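Local coordinates for protein oxalate--CoA ligase (Arabidopsis thaliana, PDB 5IE2) that belongs to the AMP-binding (ANL) superfamily of enzymes, with a C-terminal domain of that family, and holds an adenosine-5'-triphosphate molecule in this structure, at residues T5-L10 against A75-R80; D163-L168 against L185-S190. All blocks are in the same frame, centred on the assembly; numbering follows the deposited sequence.

Contact 1. Residues T5-L10 against A75-R80; sequences TLSGLL and AVIRAR
Ser7 abuts the end of helix 67-78 where Ile77 and Arg78 stand side by side, at the point where the first turn of helix 6-16 meets the last turn of helix 67-78. Its hydroxyl does the touching: OG of Ser7 is 3.8 Å from the branch methyl CG2 of Ile77 and 3.9 Å from CA of Arg78. With so small a side chain at the junction, the backbones come close, CA of Ser7 standing 6.0 Å from CA of Arg78. A torsion near -64° swings OG to the backbone N side of Ser7, while Ile77 CG2, anti to the backbone N, is the branch that reaches the hydroxyl. Beside them, CB of Ser7 and CD of Arg78 come only loosely near each other, at 4.4 Å. No hydrogen bond joins the two segments directly; OG is hydrogen-bonded to Gln184 NE2, and OE1 of the same residue receives a weak bond from Leu6 N. Gln184, at the start of helix 184-198, thus bridges two consecutive residues of the first turn, and Ile77 touches its side chain. The guanidinium of Arg78 is held by a salt bridge from NE to Glu41 OE2 and a bond from NH1 to Leu157 O. Behind Ser7, Thr5 is the N-cap: its OG1 accepts from Gly8 N at 2.9 Å. Across the junction, helix 67-78 closes in a Schellman motif, with Arg80 at positive phi as the C-prime residue: Ala81 N bonds to Val76 O, and Arg80 N to Ile77 O at 3.0 Å. Leu6 and Leu10 reach back onto Leu74 of helix 67-78, Leu6 and Leu9 also lean on helix 184-198, and helix 33-50 packs against Ala75, Val76 and Ala79.

Contact 2. Residues D163-L168 against L185-S190; sequences DGALFL and LNLASS
Leu185 O is gripped twice by Ser189 one turn on: the backbone N and the hydroxyl OG both donate to it, each at 2.9 Å. They arrive from opposite faces of the carbonyl plane, OG standing 38° out of it. This pair of hydrogen bonds ties the serine hydroxyl into the first turns of helix 184-198, on a side turned from the strand. The helix meets the strand through Leu187, whose extended fork spreads over two neighbouring residues. CD1 of Leu187 touches CB of Ala165 at 3.6 Å, and CD2 of Leu187 meets CD2 of Leu166 at 3.9 Å, the two leucine side chains crossing at about a right angle. Successive strand residues can both face the helix because Ala165 and Leu166 form a classic beta bulge opposite Leu182 of strand 179-183. Strands 164-169 and 179-183 form an antiparallel hairpin, and the Ser/Thr/Gly-rich loop characteristic of AMP-binding enzymes joins them; the side chain of Leu166 is about 11 Å from the bound ATP. Ile77 of helix 67-78 touches both Ala165 and Leu187, while Leu218 and Leu219 of helix 215-227 pack on Leu166 and Leu187 respectively.

Overall arrangement
From the N terminus, contact 1 comes first: the chain comes back to helix 6-16 with the end of helix 67-78, after 64 intervening residues, about half of them helical. Contact 2 closes a much shorter excursion of 16 residues, where the chain leaves strand 164-169, pairs back as strand 179-183 and enters helix 184-198. The two loops follow in series, neither nesting nor crossing, yet their centres are only 10 Å apart. A salt bridge from Arg80 NE to Asp163 OD2, at 3.0 Å, joins them, and Ala188 packs on the backbone of Thr5 and Leu6. With Ile77 packed on Ala165, these links tie together helix 6-16, helix 67-78, strand 164-169 and helix 184-198.

Contact 1. Residues T5-L10 against A75-R80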
ATOM      1  N   THR A   5     -18.876   6.107   7.469  1.00 16.09           N
ATOM      2  CA  THR A   5     -18.426   4.710   7.678  1.00 13.04           C
ATOM      3  C   THR A   5     -18.221   4.053   6.308  1.00 14.24           C
ATOM      4  O   THR A   5     -18.927   4.362   5.346  1.00 14.66           O
ATOM      5  CB  THR A   5     -19.412   3.861   8.523  1.00 19.22           C
ATOM      6  OG1 THR A   5     -20.578   3.573   7.771  1.00 18.74           O
ATOM      7  CG2 THR A   5     -19.845   4.556   9.844  1.00 14.37           C
ATOM      8  N   LEU A   6     -17.284   3.124   6.241  1.00 13.55           N
ATOM      9  CA  LEU A   6     -17.084   2.455   4.963  1.00 14.70           C
ATOM     10  C   LEU A   6     -18.294   1.595   4.633  1.00 14.17           C
ATOM     11  O   LEU A   6     -18.757   1.575   3.486  1.00 14.68           O
ATOM     12  CB  LEU A   6     -15.823   1.582   5.027  1.00 17.41           C
ATOM     13  CG  LEU A   6     -15.612   0.767   3.755  1.00 19.35           C
ATOM     14  CD1 LEU A   6     -15.410   1.688   2.567  1.00 18.92           C
ATOM     15  CD2 LEU A   6     -14.451  -0.166   4.021  1.00 22.26           C
ATOM     16  N   SER A   7     -18.819   0.887   5.632  1.00 15.10           N
ATOM     17  CA  SER A   7     -19.993   0.048   5.340  1.00 19.51           C
ATOM     18  C   SER A   7     -21.167   0.895   4.826  1.00 19.29           C
ATOM     19  O   SER A   7     -21.874   0.514   3.864  1.00 16.96           O
ATOM     20  CB  SER A   7     -20.390  -0.741   6.584  1.00 20.76           C
ATOM     21  OG  SER A   7     -19.332  -1.650   6.918  1.00 18.27           O
ATOM     22  N   GLY A   8     -21.384   2.058   5.443  1.00 17.86           N
ATOM     23  CA  GLY A   8     -22.438   2.963   4.954  1.00 18.01           C
ATOM     24  C   GLY A   8     -22.260   3.512   3.546  1.00 18.63           C
ATOM     25  O   GLY A   8     -23.195   3.601   2.706  1.00 19.06           O
ATOM     26  N   LEU A   9     -21.024   3.867   3.246  1.00 15.93           N
ATOM     27  CA  LEU A   9     -20.712   4.300   1.920  1.00 16.97           C
ATOM     28  C   LEU A   9     -21.024   3.204   0.889  1.00 17.21           C
ATOM     29  O   LEU A   9     -21.624   3.444  -0.167  1.00 17.79           O
ATOM     30  CB  LEU A   9     -19.216   4.648   1.824  1.00 19.88           C
ATOM     31  CG  LEU A   9     -18.846   5.001   0.382  1.00 25.21           C
ATOM     32  CD1 LEU A   9     -19.573   6.262  -0.118  1.00 29.50           C
ATOM     33  CD2 LEU A   9     -17.359   5.130   0.200  1.00 29.03           C
ATOM     34  N   LEU A  10     -20.583   1.994   1.202  1.00 17.00           N
ATOM     35  CA  LEU A  10     -20.767   0.912   0.222  1.00 16.54           C
ATOM     36  C   LEU A  10     -22.244   0.547   0.034  1.00 17.95           C
ATOM     37  O   LEU A  10     -22.659   0.105  -1.070  1.00 17.43           O
ATOM     38  CB  LEU A  10     -19.978  -0.320   0.679  1.00 16.01           C
ATOM     39  CG  LEU A  10     -18.454  -0.095   0.654  1.00 18.18           C
ATOM     40  CD1 LEU A  10     -17.796  -1.364   1.202  1.00 20.42           C
ATOM     41  CD2 LEU A  10     -17.941   0.108  -0.783  1.00 19.46           C
ATOM     42  N   ALA A  75     -17.414  -8.436   5.068  1.00 14.87           N
ATOM     43  CA  ALA A  75     -18.417  -9.067   5.982  1.00 15.32           C
ATOM     44  C   ALA A  75     -17.975  -8.918   7.433  1.00 16.10           C
ATOM     45  O   ALA A  75     -18.791  -8.667   8.316  1.00 16.95           O
ATOM     46  CB  ALA A  75     -18.642 -10.556   5.648  1.00 14.20           C
ATOM     47  N   VAL A  76     -16.684  -9.099   7.683  1.00 15.30           N
ATOM     48  CA  VAL A  76     -16.143  -8.922   9.046  1.00 15.36           C
ATOM     49  C   VAL A  76     -16.456  -7.491   9.481  1.00 16.09           C
ATOM     50  O   VAL A  76     -16.982  -7.257  10.620  1.00 16.92           O
ATOM     51  CB  VAL A  76     -14.623  -9.221   9.121  1.00 15.65           C
ATOM     52  CG1 VAL A  76     -14.010  -8.653  10.443  1.00 14.02           C
ATOM     53  CG2 VAL A  76     -14.400 -10.771   9.010  1.00 12.33           C
ATOM     54  N   ILE A  77     -16.092  -6.529   8.631  1.00 16.21           N
ATOM     55  CA  ILE A  77     -16.328  -5.146   9.109  1.00 16.31           C
ATOM     56  C   ILE A  77     -17.796  -4.789   9.266  1.00 16.23           C
ATOM     57  O   ILE A  77     -18.223  -4.081  10.209  1.00 16.86           O
ATOM     58  CB  ILE A  77     -15.631  -4.227   8.133  1.00 20.17           C
ATOM     59  CG1 ILE A  77     -14.133  -4.434   8.330  1.00 18.78           C
ATOM     60  CG2 ILE A  77     -16.021  -2.849   8.278  1.00 26.25           C
ATOM     61  CD1 ILE A  77     -13.349  -3.754   7.282  1.00 23.27           C
ATOM     62  N   ARG A  78     -18.607  -5.320   8.363  1.00 14.61           N
ATOM     63  CA  ARG A  78     -20.070  -5.138   8.448  1.00 14.59           C
ATOM     64  C   ARG A  78     -20.647  -5.675   9.745  1.00 16.94           C
ATOM     65  O   ARG A  78     -21.574  -5.070  10.323  1.00 17.76           O
ATOM     66  CB  ARG A  78     -20.732  -5.853   7.226  1.00 19.85           C
ATOM     67  CG  ARG A  78     -22.287  -5.795   7.258  1.00 15.57           C
ATOM     68  CD  ARG A  78     -22.817  -4.322   7.151  1.00 18.77           C
ATOM     69  NE  ARG A  78     -24.281  -4.416   7.061  1.00 22.60           N
ATOM     70  CZ  ARG A  78     -25.148  -3.920   7.943  1.00 24.21           C
ATOM     71  NH1 ARG A  78     -24.739  -3.202   8.978  1.00 25.54           N
ATOM     72  NH2 ARG A  78     -26.446  -4.143   7.764  1.00 22.92           N
ATOM     73  N   ALA A  79     -20.082  -6.788  10.244  1.00 16.00           N
ATOM     74  CA  ALA A  79     -20.548  -7.394  11.495  1.00 19.04           C
ATOM     75  C   ALA A  79     -20.013  -6.649  12.744  1.00 19.17           C
ATOM     76  O   ALA A  79     -20.137  -7.143  13.866  1.00 22.83           O
ATOM     77  CB  ALA A  79     -20.145  -8.873  11.536  1.00 20.58           C
ATOM     78  N   ARG A  80     -19.429  -5.473  12.520  1.00 17.52           N
ATOM     79  CA  ARG A  80     -18.838  -4.594  13.554  1.00 13.31           C
ATOM     80  C   ARG A  80     -17.597  -5.188  14.186  1.00 16.70           C
ATOM     81  O   ARG A  80     -17.214  -4.809  15.289  1.00 18.32           O
ATOM     82  CB  ARG A  80     -19.873  -4.247  14.699  1.00 14.56           C
ATOM     83  CG  ARG A  80     -21.151  -3.543  14.168  1.00 17.07           C
ATOM     84  CD  ARG A  80     -22.009  -3.025  15.367  1.00 23.67           C
ATOM     85  NE  ARG A  80     -21.269  -2.022  16.152  1.00 23.18           N
ATOM     86  CZ  ARG A  80     -21.526  -1.707  17.418  1.00 24.21           C
ATOM     87  NH1 ARG A  80     -22.500  -2.341  18.071  1.00 22.74           N
ATOM     88  NH2 ARG A  80     -20.785  -0.787  18.049  1.00 21.83           N
TER

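Contact 2. Residues D163-L168 against L185-S190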
ATOM      1  N   ASP A 163     -16.174   2.413  15.452  1.00 16.88           N
ATOM      2  CA  ASP A 163     -15.923   0.948  15.515  1.00 14.96           C
ATOM      3  C   ASP A 163     -14.559   0.611  14.909  1.00 16.26           C
ATOM      4  O   ASP A 163     -14.225   1.128  13.852  1.00 16.84           O
ATOM      5  CB  ASP A 163     -16.960   0.135  14.711  1.00 15.02           C
ATOM      6  CG  ASP A 163     -18.287   0.028  15.392  1.00 19.10           C
ATOM      7  OD1 ASP A 163     -18.339   0.273  16.612  1.00 20.83           O
ATOM      8  OD2 ASP A 163     -19.261  -0.323  14.691  1.00 20.47           O
ATOM      9  N   GLY A 164     -13.822  -0.311  15.526  1.00 16.82           N
ATOM     10  CA  GLY A 164     -12.600  -0.772  14.858  1.00 18.91           C
ATOM     11  C   GLY A 164     -12.997  -1.505  13.588  1.00 18.96           C
ATOM     12  O   GLY A 164     -14.039  -2.133  13.532  1.00 18.26           O
ATOM     13  N   ALA A 165     -12.158  -1.429  12.551  1.00 16.64           N
ATOM     14  CA  ALA A 165     -12.478  -2.104  11.318  1.00 15.90           C
ATOM     15  C   ALA A 165     -11.275  -2.842  10.742  1.00 15.63           C
ATOM     16  O   ALA A 165     -11.446  -3.855  10.061  1.00 16.84           O
ATOM     17  CB  ALA A 165     -13.008  -1.051  10.260  1.00 12.98           C
ATOM     18  N   LEU A 166     -10.063  -2.320  10.975  1.00 16.48           N
ATOM     19  CA  LEU A 166      -8.878  -2.879  10.275  1.00 14.80           C
ATOM     20  C   LEU A 166      -7.730  -2.811  11.258  1.00 18.10           C
ATOM     21  O   LEU A 166      -7.606  -1.823  11.985  1.00 19.09           O
ATOM     22  CB  LEU A 166      -8.592  -2.091   9.001  1.00 14.43           C
ATOM     23  CG  LEU A 166      -7.277  -2.392   8.289  1.00 15.99           C
ATOM     24  CD1 LEU A 166      -7.297  -3.868   7.907  1.00 16.48           C
ATOM     25  CD2 LEU A 166      -7.122  -1.505   7.051  1.00 18.57           C
ATOM     26  N   PHE A 167      -6.964  -3.884  11.369  1.00 15.10           N
ATOM     27  CA  PHE A 167      -5.810  -3.882  12.250  1.00 18.27           C
ATOM     28  C   PHE A 167      -4.665  -4.421  11.407  1.00 20.20           C
ATOM     29  O   PHE A 167      -4.822  -5.495  10.837  1.00 17.94           O
ATOM     30  CB  PHE A 167      -6.021  -4.769  13.479  1.00 19.90           C
ATOM     31  CG  PHE A 167      -4.822  -4.797  14.404  1.00 23.01           C
ATOM     32  CD1 PHE A 167      -4.598  -3.761  15.288  1.00 25.94           C
ATOM     33  CD2 PHE A 167      -3.923  -5.855  14.377  1.00 23.63           C
ATOM     34  CE1 PHE A 167      -3.478  -3.774  16.144  1.00 25.03           C
ATOM     35  CE2 PHE A 167      -2.793  -5.889  15.250  1.00 23.92           C
ATOM     36  CZ  PHE A 167      -2.593  -4.876  16.123  1.00 24.77           C
ATOM     37  N   LEU A 168      -3.565  -3.660  11.340  1.00 21.67           N
ATOM     38  CA  LEU A 168      -2.372  -3.946  10.509  1.00 23.67           C
ATOM     39  C   LEU A 168      -1.129  -3.675  11.332  1.00 26.47           C
ATOM     40  O   LEU A 168      -1.195  -2.996  12.358  1.00 26.99           O
ATOM     41  CB  LEU A 168      -2.322  -3.049   9.252  1.00 25.23           C
ATOM     42  CG  LEU A 168      -3.444  -3.303   8.279  1.00 26.94           C
ATOM     43  CD1 LEU A 168      -3.460  -2.253   7.204  1.00 26.70           C
ATOM     44  CD2 LEU A 168      -3.234  -4.688   7.701  1.00 29.39           C
ATOM     45  N   LEU A 185     -14.357   5.004  10.482  1.00 13.57           N
ATOM     46  CA  LEU A 185     -14.177   6.396  10.092  1.00 14.80           C
ATOM     47  C   LEU A 185     -12.858   6.598   9.362  1.00 14.22           C
ATOM     48  O   LEU A 185     -12.809   7.298   8.333  1.00 12.99           O
ATOM     49  CB  LEU A 185     -14.281   7.303  11.325  1.00 14.13           C
ATOM     50  CG  LEU A 185     -13.935   8.809  11.141  1.00 15.76           C
ATOM     51  CD1 LEU A 185     -14.827   9.478  10.101  1.00 15.30           C
ATOM     52  CD2 LEU A 185     -14.010   9.575  12.523  1.00 16.24           C
ATOM     53  N   ASN A 186     -11.770   6.011   9.885  1.00 14.04           N
ATOM     54  CA  ASN A 186     -10.495   6.079   9.185  1.00 13.25           C
ATOM     55  C   ASN A 186     -10.669   5.628   7.704  1.00 16.60           C
ATOM     56  O   ASN A 186     -10.221   6.311   6.737  1.00 15.68           O
ATOM     57  CB  ASN A 186      -9.451   5.171   9.861  1.00 13.39           C
ATOM     58  CG  ASN A 186      -8.905   5.697  11.200  1.00 15.32           C
ATOM     59  OD1 ASN A 186      -8.508   4.890  12.042  1.00 14.31           O
ATOM     60  ND2 ASN A 186      -8.875   7.027  11.417  1.00 15.62           N
ATOM     61  N   LEU A 187     -11.303   4.469   7.524  1.00 15.23           N
ATOM     62  CA  LEU A 187     -11.450   3.881   6.177  1.00 13.14           C
ATOM     63  C   LEU A 187     -12.307   4.769   5.267  1.00 14.49           C
ATOM     64  O   LEU A 187     -11.954   5.019   4.115  1.00 13.75           O
ATOM     65  CB  LEU A 187     -12.080   2.480   6.261  1.00 14.07           C
ATOM     66  CG  LEU A 187     -11.219   1.414   6.997  1.00 17.22           C
ATOM     67  CD1 LEU A 187     -11.998   0.089   7.000  1.00 19.48           C
ATOM     68  CD2 LEU A 187      -9.935   1.143   6.300  1.00 17.27           C
ATOM     69  N   ALA A 188     -13.464   5.201   5.779  1.00 13.64           N
ATOM     70  CA  ALA A 188     -14.345   6.081   5.004  1.00 14.85           C
ATOM     71  C   ALA A 188     -13.650   7.376   4.587  1.00 14.20           C
ATOM     72  O   ALA A 188     -13.742   7.814   3.452  1.00 13.93           O
ATOM     73  CB  ALA A 188     -15.601   6.412   5.817  1.00 14.83           C
ATOM     74  N   SER A 189     -12.902   7.985   5.507  1.00 14.53           N
ATOM     75  CA  SER A 189     -12.145   9.179   5.197  1.00 17.03           C
ATOM     76  C   SER A 189     -11.142   8.939   4.084  1.00 15.75           C
ATOM     77  O   SER A 189     -11.054   9.743   3.157  1.00 14.31           O
ATOM     78  CB  SER A 189     -11.403   9.690   6.471  1.00 14.49           C
ATOM     79  OG  SER A 189     -12.384   9.987   7.464  1.00 16.61           O
ATOM     80  N   SER A 190     -10.342   7.855   4.186  1.00 14.42           N
ATOM     81  CA  SER A 190      -9.351   7.672   3.121  1.00 12.21           C
ATOM     82  C   SER A 190      -9.973   7.340   1.767  1.00 15.71           C
ATOM     83  O   SER A 190      -9.491   7.816   0.729  1.00 15.79           O
ATOM     84  CB  SER A 190      -8.365   6.564   3.470  1.00 14.74           C
ATOM     85  OG  SER A 190      -7.468   7.111   4.422  1.00 20.75           O
TER